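Side-chain contacts in acyl-CoA synthetase (AMP-forming)/AMP-acid ligase II-like protein (Dyadobacter fermentans, PDB 4GS5), which probably activates medium-chain fatty acids with ATP and joins them to coenzyme A, as related adenylate-forming enzymes do: residues I269-H274 / R317-T322; L93-R98 / F124-M129; I137-A142 / A165-D170; V297-N302 / R346-K351. All blocks are in the same frame, centred on the assembly; numbering follows the deposited sequence.

Contact 1: residues I269-H274 / R317-T322; sequences IAAVFH and RSRVST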
loop_
_atom_site.group_PDB
_atom_site.type_symbol
_atom_site.label_atom_id
_atom_site.label_comp_id
_atom_site.label_asym_id
_atom_site.label_seq_id
_atom_site.Cartn_x
_atom_site.Cartn_y
_atom_site.Cartn_z
ATOM N N ILE A 269 -13.902 7.194 22.985
ATOM C CA ILE A 269 -14.470 6.790 24.264
ATOM C C ILE A 269 -13.403 6.665 25.363
ATOM O O ILE A 269 -13.666 6.956 26.530
ATOM C CB ILE A 269 -15.234 5.474 24.117
ATOM C CG1 ILE A 269 -16.558 5.751 23.407
ATOM C CG2 ILE A 269 -15.470 4.837 25.473
ATOM C CD1 ILE A 269 -17.211 4.529 22.843
ATOM N N ALA A 270 -12.201 6.241 24.983
ATOM C CA ALA A 270 -11.105 6.123 25.941
ATOM C C ALA A 270 -10.822 7.453 26.631
ATOM O O ALA A 270 -10.598 7.490 27.839
ATOM C CB ALA A 270 -9.844 5.599 25.260
ATOM N N ALA A 271 -10.819 8.544 25.868
ATOM C CA ALA A 271 -10.605 9.869 26.453
ATOM C C ALA A 271 -11.688 10.187 27.490
ATOM O O ALA A 271 -11.430 10.871 28.479
ATOM C CB ALA A 271 -10.554 10.947 25.375
ATOM N N VAL A 272 -12.899 9.681 27.263
ATOM C CA VAL A 272 -13.978 9.862 28.224
ATOM C C VAL A 272 -13.717 9.058 29.499
ATOM O O VAL A 272 -13.810 9.596 30.597
ATOM C CB VAL A 272 -15.340 9.474 27.634
ATOM C CG1 VAL A 272 -16.395 9.383 28.737
ATOM C CG2 VAL A 272 -15.746 10.472 26.557
ATOM N N PHE A 273 -13.393 7.774 29.354
ATOM C CA PHE A 273 -13.037 6.946 30.511
ATOM C C PHE A 273 -11.920 7.579 31.340
ATOM O O PHE A 273 -12.047 7.731 32.554
ATOM C CB PHE A 273 -12.603 5.549 30.068
ATOM C CG PHE A 273 -13.742 4.591 29.874
ATOM C CD1 PHE A 273 -14.700 4.818 28.903
ATOM C CD2 PHE A 273 -13.833 3.446 30.645
ATOM C CE1 PHE A 273 -15.741 3.926 28.723
ATOM C CE2 PHE A 273 -14.870 2.556 30.473
ATOM C CZ PHE A 273 -15.825 2.792 29.511
ATOM N N HIS A 274 -10.821 7.937 30.682
ATOM C CA HIS A 274 -9.685 8.549 31.376
ATOM C C HIS A 274 -10.145 9.775 32.155
ATOM O O HIS A 274 -9.800 9.950 33.327
ATOM C CB HIS A 274 -8.582 8.935 30.382
ATOM C CG HIS A 274 -7.582 9.908 30.930
ATOM N ND1 HIS A 274 -7.737 11.275 30.826
ATOM C CD2 HIS A 274 -6.414 9.711 31.585
ATOM C CE1 HIS A 274 -6.708 11.877 31.395
ATOM N NE2 HIS A 274 -5.889 10.953 31.862
ATOM N N ARG A 317 -22.123 10.991 24.929
ATOM C CA ARG A 317 -23.096 11.603 24.042
ATOM C C ARG A 317 -22.753 13.060 23.698
ATOM O O ARG A 317 -23.194 13.579 22.673
ATOM C CB ARG A 317 -24.494 11.493 24.660
ATOM C CG ARG A 317 -25.630 11.930 23.752
ATOM C CD ARG A 317 -26.955 11.372 24.258
ATOM N NE ARG A 317 -28.100 12.105 23.727
ATOM C CZ ARG A 317 -29.367 11.813 24.006
ATOM N NH1 ARG A 317 -29.651 10.793 24.809
ATOM N NH2 ARG A 317 -30.351 12.541 23.484
ATOM N N SER A 318 -21.963 13.713 24.551
ATOM C CA SER A 318 -21.577 15.107 24.332
ATOM C C SER A 318 -20.342 15.247 23.448
ATOM O O SER A 318 -20.017 16.346 22.982
ATOM C CB SER A 318 -21.314 15.804 25.669
ATOM O OG SER A 318 -22.510 15.945 26.417
ATOM N N ARG A 319 -19.649 14.132 23.237
ATOM C CA ARG A 319 -18.380 14.130 22.516
ATOM C C ARG A 319 -18.504 13.614 21.076
ATOM O O ARG A 319 -17.599 13.813 20.255
ATOM C CB ARG A 319 -17.354 13.294 23.287
ATOM C CG ARG A 319 -15.932 13.419 22.765
ATOM C CD ARG A 319 -15.005 12.380 23.389
ATOM N NE ARG A 319 -13.738 12.281 22.669
ATOM C CZ ARG A 319 -12.640 12.958 22.993
ATOM N NH1 ARG A 319 -12.650 13.785 24.037
ATOM N NH2 ARG A 319 -11.531 12.802 22.276
ATOM N N VAL A 320 -19.613 12.936 20.772
ATOM C CA VAL A 320 -19.801 12.340 19.448
ATOM C C VAL A 320 -21.226 12.566 18.959
ATOM O O VAL A 320 -22.130 12.789 19.750
ATOM C CB VAL A 320 -19.519 10.818 19.443
ATOM C CG1 VAL A 320 -18.164 10.499 20.092
ATOM C CG2 VAL A 320 -20.648 10.064 20.130
ATOM N N SER A 321 -21.409 12.522 17.644
ATOM C CA SER A 321 -22.735 12.569 17.055
ATOM C C SER A 321 -23.606 11.411 17.544
ATOM O O SER A 321 -23.118 10.313 17.832
ATOM C CB SER A 321 -22.635 12.519 15.524
ATOM O OG SER A 321 -23.916 12.266 14.974
ATOM N N THR A 322 -24.908 11.650 17.617
ATOM C CA THR A 322 -25.834 10.576 17.940
ATOM C C THR A 322 -25.628 9.387 16.996
ATOM O O THR A 322 -25.814 8.236 17.391
ATOM C CB THR A 322 -27.315 11.063 17.920
ATOM O OG1 THR A 322 -28.184 9.978 18.251
ATOM C CG2 THR A 322 -27.697 11.612 16.541
#
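The long side chain of Arg-319 extends along the flank of helix 262-276, past Val-272 to Ala-271, and these two small apolar residues take up its length in turn. The contact belongs to the C-terminal lobe, consistent with the small mobile domain of adenylate-forming enzymes, where helices 262-276 and 306-319 pack against a three-stranded sheet; the nearest backbones, at Val-272 and Arg-319, lie 8.4 Å apart between their CA atoms. The tight side is formed by Val-272, which is buried. Its CG2 meets the aliphatic Arg-319 CD at 3.8 Å, and the two chains lie alongside, pointing opposite ways. Beyond this pair Val-272 also packs on Leu-312 and Glu-315 of helix 306-319, while Ile-269 touches Ile-316 and Phe-273 stacks on Phe-282, so the inward side of helix 262-276 is packed largely with apolar side chains. The loose side is the outer end of Arg-319, an exposed residue. With CG anti to the backbone N (chi1 -170°), the chain runs extended as far as NE and carries the charged group to Ala-271, a partly exposed neighbour. There the contact is van der Waals in kind: no polar atom of the segment 269-274 bonds to the guanidinium. Because chi4 is 93°, the flat group is turned about the end of its chain and offers a face to Ala-271. The methyl carbon CB of Ala-271 sits 3.5 Å above the guanidinium plane of Arg-319, displaced from its centre toward the two terminal nitrogens, with Arg-319 NH2 the nearest atom at 3.7 Å.

Contact 2: residues L93-R98 / F124-M129; sequences LMMLVR and FDFVAM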
loop_
_atom_site.group_PDB
_atom_site.type_symbol
_atom_site.label_atom_id
_atom_site.label_comp_id
_atom_site.label_asym_id
_atom_site.label_seq_id
_atom_site.Cartn_x
_atom_site.Cartn_y
_atom_site.Cartn_z
ATOM N N LEU A 93 14.442 -5.395 -10.025
ATOM C CA LEU A 93 14.404 -6.260 -11.201
ATOM C C LEU A 93 13.248 -5.897 -12.152
ATOM O O LEU A 93 13.394 -5.998 -13.362
ATOM C CB LEU A 93 14.363 -7.734 -10.793
ATOM C CG LEU A 93 15.626 -8.160 -10.030
ATOM C CD1 LEU A 93 15.584 -9.635 -9.679
ATOM C CD2 LEU A 93 16.849 -7.848 -10.878
HETATM N N MSE A 94 12.111 -5.448 -11.622
HETATM C CA MSE A 94 11.015 -5.056 -12.515
HETATM C C MSE A 94 11.389 -3.875 -13.425
HETATM O O MSE A 94 10.891 -3.758 -14.546
HETATM C CB MSE A 94 9.705 -4.791 -11.759
HETATM C CG MSE A 94 8.904 -6.063 -11.464
HETATM SE SE MSE A 94 8.177 -6.972 -13.061
HETATM C CE MSE A 94 7.991 -5.454 -14.247
HETATM N N MSE A 95 12.276 -3.003 -12.961
HETATM C CA MSE A 95 12.708 -1.897 -13.814
HETATM C C MSE A 95 13.477 -2.430 -15.025
HETATM O O MSE A 95 13.386 -1.863 -16.132
HETATM C CB MSE A 95 13.564 -0.903 -13.024
HETATM C CG MSE A 95 12.779 -0.082 -12.015
HETATM SE SE MSE A 95 11.477 1.059 -12.899
HETATM C CE MSE A 95 12.693 2.227 -13.860
ATOM N N LEU A 96 14.222 -3.523 -14.821
ATOM C CA LEU A 96 14.989 -4.145 -15.910
ATOM C C LEU A 96 14.075 -4.803 -16.934
ATOM O O LEU A 96 14.284 -4.678 -18.139
ATOM C CB LEU A 96 15.961 -5.192 -15.362
ATOM C CG LEU A 96 16.924 -4.708 -14.275
ATOM C CD1 LEU A 96 17.858 -5.839 -13.879
ATOM C CD2 LEU A 96 17.706 -3.502 -14.769
ATOM N N VAL A 97 13.069 -5.520 -16.438
ATOM C CA VAL A 97 12.077 -6.168 -17.287
ATOM C C VAL A 97 11.346 -5.155 -18.151
ATOM O O VAL A 97 11.238 -5.334 -19.371
ATOM C CB VAL A 97 11.044 -6.962 -16.451
ATOM C CG1 VAL A 97 9.891 -7.438 -17.336
ATOM C CG2 VAL A 97 11.726 -8.145 -15.761
ATOM N N ARG A 98 10.843 -4.088 -17.525
ATOM C CA ARG A 98 10.201 -3.001 -18.275
ATOM C C ARG A 98 11.165 -2.459 -19.323
ATOM O O ARG A 98 10.813 -2.305 -20.490
ATOM C CB ARG A 98 9.762 -1.872 -17.337
ATOM C CG ARG A 98 8.612 -2.246 -16.415
ATOM C CD ARG A 98 8.524 -1.286 -15.226
ATOM N NE ARG A 98 7.533 -1.725 -14.248
ATOM C CZ ARG A 98 7.552 -1.393 -12.962
ATOM N NH1 ARG A 98 8.514 -0.615 -12.485
ATOM N NH2 ARG A 98 6.612 -1.839 -12.151
ATOM N N PHE A 124 15.989 12.349 -16.893
ATOM C CA PHE A 124 15.245 11.119 -17.129
ATOM C C PHE A 124 13.808 11.363 -17.540
ATOM O O PHE A 124 13.298 12.479 -17.412
ATOM C CB PHE A 124 15.312 10.238 -15.878
ATOM C CG PHE A 124 16.707 9.971 -15.436
ATOM C CD1 PHE A 124 17.489 9.058 -16.121
ATOM C CD2 PHE A 124 17.264 10.668 -14.377
ATOM C CE1 PHE A 124 18.808 8.822 -15.740
ATOM C CE2 PHE A 124 18.578 10.433 -13.983
ATOM C CZ PHE A 124 19.348 9.514 -14.670
ATOM N N ASP A 125 13.175 10.310 -18.051
ATOM C CA ASP A 125 11.777 10.351 -18.448
ATOM C C ASP A 125 10.929 9.596 -17.453
ATOM O O ASP A 125 9.711 9.724 -17.445
ATOM C CB ASP A 125 11.591 9.730 -19.832
ATOM C CG ASP A 125 12.372 10.472 -20.914
ATOM O OD1 ASP A 125 12.328 11.717 -20.942
ATOM O OD2 ASP A 125 13.057 9.808 -21.715
ATOM N N PHE A 126 11.582 8.780 -16.634
ATOM C CA PHE A 126 10.869 7.932 -15.715
ATOM C C PHE A 126 11.778 7.400 -14.615
ATOM O O PHE A 126 12.926 7.019 -14.859
ATOM C CB PHE A 126 10.217 6.762 -16.442
ATOM C CG PHE A 126 9.458 5.855 -15.525
ATOM C CD1 PHE A 126 8.358 6.321 -14.839
ATOM C CD2 PHE A 126 9.859 4.541 -15.334
ATOM C CE1 PHE A 126 7.649 5.495 -13.974
ATOM C CE2 PHE A 126 9.155 3.707 -14.478
ATOM C CZ PHE A 126 8.053 4.185 -13.801
ATOM N N VAL A 127 11.260 7.377 -13.402
ATOM C CA VAL A 127 11.972 6.725 -12.308
ATOM C C VAL A 127 10.978 6.113 -11.343
ATOM O O VAL A 127 9.935 6.722 -11.057
ATOM C CB VAL A 127 12.874 7.703 -11.551
ATOM C CG1 VAL A 127 12.052 8.854 -10.992
ATOM C CG2 VAL A 127 13.635 6.970 -10.426
ATOM N N ALA A 128 11.286 4.914 -10.840
ATOM C CA ALA A 128 10.468 4.343 -9.766
ATOM C C ALA A 128 11.285 4.401 -8.492
ATOM O O ALA A 128 12.478 4.115 -8.508
ATOM C CB ALA A 128 10.055 2.913 -10.083
HETATM N N MSE A 129 10.664 4.789 -7.387
HETATM C CA MSE A 129 11.409 4.904 -6.150
HETATM C C MSE A 129 10.486 4.787 -4.956
HETATM O O MSE A 129 9.271 4.686 -5.119
HETATM C CB MSE A 129 12.207 6.216 -6.126
HETATM C CG MSE A 129 11.380 7.485 -6.078
HETATM SE SE MSE A 129 12.521 9.105 -6.142
HETATM C CE MSE A 129 13.495 8.742 -7.768
#
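The Phe-126 ring receives the end of the Met-95 side chain obliquely along its CD2-CE2 side, neither squarely over a face nor in the ring plane. Residue Met-95 is modelled as selenomethionine; its SE lies 5.1 Å from the centroid of the Phe-126 ring, 69° off the ring normal. The terminal methyl Met-95 CE spans the same ring bond, at 3.9 Å from both Phe-126 CD2 and Phe-126 CE2. Elsewhere around this ring stand Trp-104, its plane inclined by about 65°, and the side chains of Leu-75 and Leu-154. The guanidinium of Arg-98 is a second flat group close by: Met-94 CB lies 4.2 Å above its centre, and Met-95 SE lies at its edge, in plane. The Met-95/Phe-126 pair is a Met-aromatic contact, and it joins helix 90-102 to strand 126-129 within the alpha/beta core of the large lobe, where the strand runs parallel to its neighbours 80-83 and 153-155. Phe-126 and Ala-128 alternate along the strand with Val-127, which points away from the helix. Bends at chi2 (-64°) and chi3 (-65°) fold the Met-95 chain so that its selenium touches both from the helix side: Met-95 SE is 3.7 Å from Ala-128 CB and 3.9 Å from Phe-126 CE2. All three residues are buried. The Ala-128 side chain also comes within about 4 Å of a bound 1,2-ethanediol, probably from the crystallisation liquor.

Contact 3: residues I137-A142 / A165-D170; sequences ILENSA and AMQISD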
loop_
_atom_site.group_PDB
_atom_site.type_symbol
_atom_site.label_atom_id
_atom_site.label_comp_id
_atom_site.label_asym_id
_atom_site.label_seq_id
_atom_site.Cartn_x
_atom_site.Cartn_y
_atom_site.Cartn_z
ATOM N N ILE A 137 15.636 13.648 -1.936
ATOM C CA ILE A 137 15.960 14.531 -3.044
ATOM C C ILE A 137 15.454 15.947 -2.770
ATOM O O ILE A 137 16.163 16.918 -3.003
ATOM C CB ILE A 137 15.338 14.030 -4.351
ATOM C CG1 ILE A 137 16.067 12.777 -4.839
ATOM C CG2 ILE A 137 15.353 15.138 -5.403
ATOM C CD1 ILE A 137 15.363 12.077 -5.988
ATOM N N LEU A 138 14.230 16.050 -2.268
ATOM C CA LEU A 138 13.611 17.345 -1.982
ATOM C C LEU A 138 14.233 18.099 -0.803
ATOM O O LEU A 138 14.155 19.327 -0.739
ATOM C CB LEU A 138 12.111 17.163 -1.738
ATOM C CG LEU A 138 11.326 16.743 -2.977
ATOM C CD1 LEU A 138 9.961 16.182 -2.588
ATOM C CD2 LEU A 138 11.196 17.938 -3.924
ATOM N N GLU A 139 14.842 17.370 0.131
ATOM C CA GLU A 139 15.406 17.993 1.330
ATOM C C GLU A 139 16.847 18.443 1.141
ATOM O O GLU A 139 17.319 19.390 1.791
ATOM C CB GLU A 139 15.326 17.031 2.514
ATOM C CG GLU A 139 13.937 16.925 3.101
ATOM C CD GLU A 139 13.565 18.141 3.932
ATOM O OE1 GLU A 139 14.292 18.429 4.914
ATOM O OE2 GLU A 139 12.552 18.802 3.597
ATOM N N ASN A 140 17.544 17.741 0.258
ATOM C CA ASN A 140 18.958 17.976 0.027
ATOM C C ASN A 140 19.128 19.073 -1.027
ATOM O O ASN A 140 18.919 18.844 -2.225
ATOM C CB ASN A 140 19.618 16.669 -0.406
ATOM C CG ASN A 140 21.121 16.781 -0.508
ATOM O OD1 ASN A 140 21.659 17.870 -0.717
ATOM N ND2 ASN A 140 21.812 15.650 -0.361
ATOM N N SER A 141 19.495 20.268 -0.570
ATOM C CA SER A 141 19.497 21.451 -1.431
ATOM C C SER A 141 20.530 21.409 -2.550
ATOM O O SER A 141 20.668 22.364 -3.313
ATOM C CB SER A 141 19.655 22.729 -0.604
ATOM O OG SER A 141 18.389 23.184 -0.150
ATOM N N ALA A 142 21.253 20.302 -2.641
ATOM C CA ALA A 142 22.152 20.072 -3.759
ATOM C C ALA A 142 21.402 19.335 -4.863
ATOM O O ALA A 142 21.824 19.337 -6.016
ATOM C CB ALA A 142 23.348 19.272 -3.314
ATOM N N ALA A 165 3.173 14.475 0.879
ATOM C CA ALA A 165 2.043 14.681 -0.024
ATOM C C ALA A 165 1.885 16.173 -0.389
ATOM O O ALA A 165 1.664 16.524 -1.553
ATOM C CB ALA A 165 0.761 14.134 0.589
HETATM N N MSE A 166 2.025 17.049 0.596
HETATM C CA MSE A 166 1.957 18.494 0.343
HETATM C C MSE A 166 3.058 18.995 -0.597
HETATM O O MSE A 166 2.807 19.852 -1.448
HETATM C CB MSE A 166 1.986 19.289 1.655
HETATM C CG MSE A 166 0.725 19.150 2.500
HETATM SE SE MSE A 166 -0.801 20.089 1.747
HETATM C CE MSE A 166 -2.217 18.833 2.212
ATOM N N GLN A 167 4.273 18.476 -0.433
ATOM C CA GLN A 167 5.394 18.783 -1.333
ATOM C C GLN A 167 5.175 18.300 -2.770
ATOM O O GLN A 167 5.508 18.999 -3.734
ATOM C CB GLN A 167 6.691 18.153 -0.814
ATOM C CG GLN A 167 7.392 18.956 0.275
ATOM C CD GLN A 167 8.650 18.265 0.785
ATOM O OE1 GLN A 167 8.582 17.199 1.396
ATOM N NE2 GLN A 167 9.800 18.871 0.532
ATOM N N ILE A 168 4.641 17.092 -2.905
ATOM C CA ILE A 168 4.372 16.518 -4.213
ATOM C C ILE A 168 3.303 17.320 -4.947
ATOM O O ILE A 168 3.409 17.523 -6.155
ATOM C CB ILE A 168 3.970 15.047 -4.107
ATOM C CG1 ILE A 168 5.196 14.204 -3.740
ATOM C CG2 ILE A 168 3.368 14.564 -5.425
ATOM C CD1 ILE A 168 4.869 12.807 -3.270
ATOM N N SER A 169 2.297 17.801 -4.210
ATOM C CA SER A 169 1.223 18.606 -4.787
ATOM C C SER A 169 1.745 19.844 -5.487
ATOM O O SER A 169 1.104 20.366 -6.393
ATOM C CB SER A 169 0.229 19.063 -3.714
ATOM O OG SER A 169 -0.545 17.974 -3.255
ATOM N N ASP A 170 2.895 20.334 -5.049
ATOM C CA ASP A 170 3.444 21.545 -5.638
ATOM C C ASP A 170 4.482 21.339 -6.742
ATOM O O ASP A 170 5.028 22.316 -7.265
ATOM C CB ASP A 170 3.989 22.474 -4.557
ATOM C CG ASP A 170 3.180 23.737 -4.450
ATOM O OD1 ASP A 170 3.523 24.728 -5.137
ATOM O OD2 ASP A 170 2.173 23.725 -3.707
#
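Gln-167, Leu-138 and Glu-139 supply nearly all of this shallow surface contact, and Gln-167 gives the largest share. Its side chain runs straight beyond CG (chi2 178°) toward helix 131-139, so that the amide end does the touching. Gln-167 NE2 lies 3.7 Å from Leu-138 CB and 4.1 Å from Leu-138 CD1, which makes the meeting one of a polar group with an aliphatic side chain, the two chains pointing toward each other from their own helices. Glu-139, an exposed residue, adds a smaller share. Its chain bends at chi2 (-75°), bringing OE2 to 4.1 Å from Gln-167 NE2, too long for a hydrogen bond, and the carboxylate and amide planes stand 75° apart. At that separation any attraction between the groups would be weak and electrostatic. Just past Glu-139 the helix ends, and Asn-140 turns the chain with an Asx turn, Ala-142 N donating to Asn-140 OD1 at 3.1 Å. The contact joins two successive helices of the large lobe: helix 131-139 lies between strands 126-129 and 153-155 in the chain, helix 162-169 between strands 153-155 and 175-180, and these three strands are parallel neighbours.

Contact 4: residues V297-N302 / R346-K351; sequences VLVIEN and RATFQK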
loop_
_atom_site.group_PDB
_atom_site.type_symbol
_atom_site.label_atom_id
_atom_site.label_comp_id
_atom_site.label_asym_id
_atom_site.label_seq_id
_atom_site.Cartn_x
_atom_site.Cartn_y
_atom_site.Cartn_z
ATOM N N VAL A 297 -22.281 -0.808 19.654
ATOM C CA VAL A 297 -22.541 -0.976 21.077
ATOM C C VAL A 297 -21.262 -0.833 21.885
ATOM O O VAL A 297 -20.173 -0.802 21.319
ATOM C CB VAL A 297 -23.176 -2.332 21.363
ATOM C CG1 VAL A 297 -24.508 -2.436 20.620
ATOM C CG2 VAL A 297 -22.215 -3.474 20.954
ATOM N N LEU A 298 -21.400 -0.736 23.199
ATOM C CA LEU A 298 -20.246 -0.637 24.078
ATOM C C LEU A 298 -20.250 -1.777 25.100
ATOM O O LEU A 298 -21.273 -2.065 25.733
ATOM C CB LEU A 298 -20.243 0.726 24.782
ATOM C CG LEU A 298 -19.146 1.008 25.803
ATOM C CD1 LEU A 298 -17.765 0.941 25.154
ATOM C CD2 LEU A 298 -19.391 2.367 26.436
ATOM N N VAL A 299 -19.104 -2.431 25.255
ATOM C CA VAL A 299 -18.964 -3.536 26.206
ATOM C C VAL A 299 -17.936 -3.162 27.278
ATOM O O VAL A 299 -16.807 -2.761 26.962
ATOM C CB VAL A 299 -18.483 -4.816 25.515
ATOM C CG1 VAL A 299 -18.517 -5.969 26.493
ATOM C CG2 VAL A 299 -19.316 -5.113 24.277
ATOM N N ILE A 300 -18.324 -3.304 28.538
ATOM C CA ILE A 300 -17.488 -2.912 29.665
ATOM C C ILE A 300 -17.291 -4.108 30.590
ATOM O O ILE A 300 -18.217 -4.888 30.799
ATOM C CB ILE A 300 -18.157 -1.766 30.452
ATOM C CG1 ILE A 300 -18.359 -0.548 29.545
ATOM C CG2 ILE A 300 -17.343 -1.388 31.681
ATOM C CD1 ILE A 300 -18.978 0.636 30.260
ATOM N N GLU A 301 -16.089 -4.253 31.144
ATOM C CA GLU A 301 -15.786 -5.353 32.064
ATOM C C GLU A 301 -16.081 -4.980 33.518
ATOM O O GLU A 301 -15.622 -3.947 34.003
ATOM C CB GLU A 301 -14.324 -5.774 31.933
ATOM C CG GLU A 301 -13.957 -7.032 32.724
ATOM C CD GLU A 301 -12.514 -7.465 32.486
ATOM O OE1 GLU A 301 -11.606 -6.609 32.594
ATOM O OE2 GLU A 301 -12.291 -8.659 32.184
ATOM N N ASN A 302 -16.836 -5.834 34.206
ATOM C CA ASN A 302 -17.271 -5.567 35.580
ATOM C C ASN A 302 -18.338 -4.480 35.653
ATOM O O ASN A 302 -18.275 -3.486 34.928
ATOM C CB ASN A 302 -16.087 -5.190 36.478
ATOM C CG ASN A 302 -15.044 -6.282 36.555
ATOM O OD1 ASN A 302 -15.372 -7.465 36.666
ATOM N ND2 ASN A 302 -13.772 -5.892 36.490
ATOM N N ARG A 346 -15.112 -11.205 20.007
ATOM C CA ARG A 346 -16.168 -12.041 19.449
ATOM C C ARG A 346 -16.722 -13.049 20.469
ATOM O O ARG A 346 -17.937 -13.176 20.627
ATOM C CB ARG A 346 -15.658 -12.750 18.193
ATOM C CG ARG A 346 -16.640 -13.711 17.553
ATOM C CD ARG A 346 -16.383 -13.802 16.058
ATOM N NE ARG A 346 -16.622 -12.509 15.420
ATOM C CZ ARG A 346 -17.782 -12.150 14.874
ATOM N NH1 ARG A 346 -17.923 -10.949 14.324
ATOM N NH2 ARG A 346 -18.805 -12.997 14.875
ATOM N N ALA A 347 -15.838 -13.756 21.167
ATOM C CA ALA A 347 -16.274 -14.746 22.155
ATOM C C ALA A 347 -16.957 -14.060 23.333
ATOM O O ALA A 347 -18.000 -14.516 23.817
ATOM C CB ALA A 347 -15.101 -15.589 22.638
ATOM N N THR A 348 -16.367 -12.952 23.777
ATOM C CA THR A 348 -16.949 -12.137 24.840
ATOM C C THR A 348 -18.379 -11.741 24.497
ATOM O O THR A 348 -19.267 -11.793 25.354
ATOM C CB THR A 348 -16.110 -10.864 25.118
ATOM O OG1 THR A 348 -14.830 -11.238 25.645
ATOM C CG2 THR A 348 -16.807 -9.959 26.125
ATOM N N PHE A 349 -18.609 -11.345 23.249
ATOM C CA PHE A 349 -19.931 -10.855 22.877
ATOM C C PHE A 349 -20.980 -11.966 22.871
ATOM O O PHE A 349 -22.070 -11.788 23.406
ATOM C CB PHE A 349 -19.911 -10.101 21.544
ATOM C CG PHE A 349 -21.105 -9.225 21.347
ATOM C CD1 PHE A 349 -21.237 -8.051 22.068
ATOM C CD2 PHE A 349 -22.108 -9.585 20.467
ATOM C CE1 PHE A 349 -22.338 -7.246 21.911
ATOM C CE2 PHE A 349 -23.226 -8.779 20.299
ATOM C CZ PHE A 349 -23.342 -7.608 21.022
ATOM N N GLN A 350 -20.645 -13.107 22.276
ATOM C CA GLN A 350 -21.539 -14.261 22.246
ATOM C C GLN A 350 -21.966 -14.674 23.648
ATOM O O GLN A 350 -23.115 -15.054 23.876
ATOM C CB GLN A 350 -20.857 -15.452 21.574
ATOM C CG GLN A 350 -20.811 -15.403 20.058
ATOM C CD GLN A 350 -20.066 -16.595 19.475
ATOM O OE1 GLN A 350 -18.835 -16.584 19.373
ATOM N NE2 GLN A 350 -20.808 -17.635 19.102
ATOM N N LYS A 351 -21.026 -14.619 24.582
ATOM C CA LYS A 351 -21.295 -15.023 25.951
ATOM C C LYS A 351 -22.389 -14.152 26.559
ATOM O O LYS A 351 -23.233 -14.636 27.307
ATOM C CB LYS A 351 -20.022 -14.942 26.792
ATOM C CG LYS A 351 -20.012 -15.888 27.982
ATOM C CD LYS A 351 -18.766 -15.706 28.846
ATOM C CE LYS A 351 -17.484 -16.010 28.081
ATOM N NZ LYS A 351 -16.285 -15.967 28.972
#
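From its place on helix 345-351, Phe-349 carries its ring onto Val-297 and Val-299 of strand 295-301. CB does not itself aim at the strand; placing CG anti to the backbone N (chi1 -161°) swings the ring across to it. At the near side, Phe-349 CD1 meets Val-299 CG2 at 4.1 Å, that methyl lying at the ring edge near its plane. One atom further out, Phe-349 CE1 stands 3.9 Å from Val-297 CG2, which approaches obliquely, and at the tip Phe-349 CZ is still 4.3 Å from the same methyl. Two aromatic neighbours also meet the ring: Tyr-330 edge-to-face, and Trp-285 with planes about 50° apart. Thr-348 adds a looser touch, its CG2 4.4 Å from Val-299 CG1, while its OG1 is engaged elsewhere, with Asp-344 O and Ala-336 N. The axes of strand 297-301 and helix 346-351 approach to 10.7 Å, at 92°, so the helix lies across the strand, and Thr-348 and Phe-349 meet alternate strand residues. Strand 295-301 sits in the middle of a three-strand sheet, antiparallel to 282-289 and parallel to 329-332; helix 345-351 packs on one face, and Leu-298 and Ile-300 turn to helix 306-319 on the other.

The four contacts fall into two pairs in separate lobes, with the centres of contacts 1 and 2 about 49 Å apart. Contacts 1 and 4 serve opposite faces of one small sheet and meet where Phe-273 CZ packs on Ile-300 CD1 at 3.9 Å. Contacts 2 and 3 follow in series in the large lobe and join at Met-129 SE and Ile-137 CD1, 4.1 Å apart. Contacts 2 and 4 are buried helix-on-strand packing, built from apolar and aromatic groups. Contacts 1 and 3 pair helices nearer the solvent, and in both a polar chain end, guanidinium or amide, rests against aliphatic carbon; of these two, contact 1 also has a buried residue, Val-272.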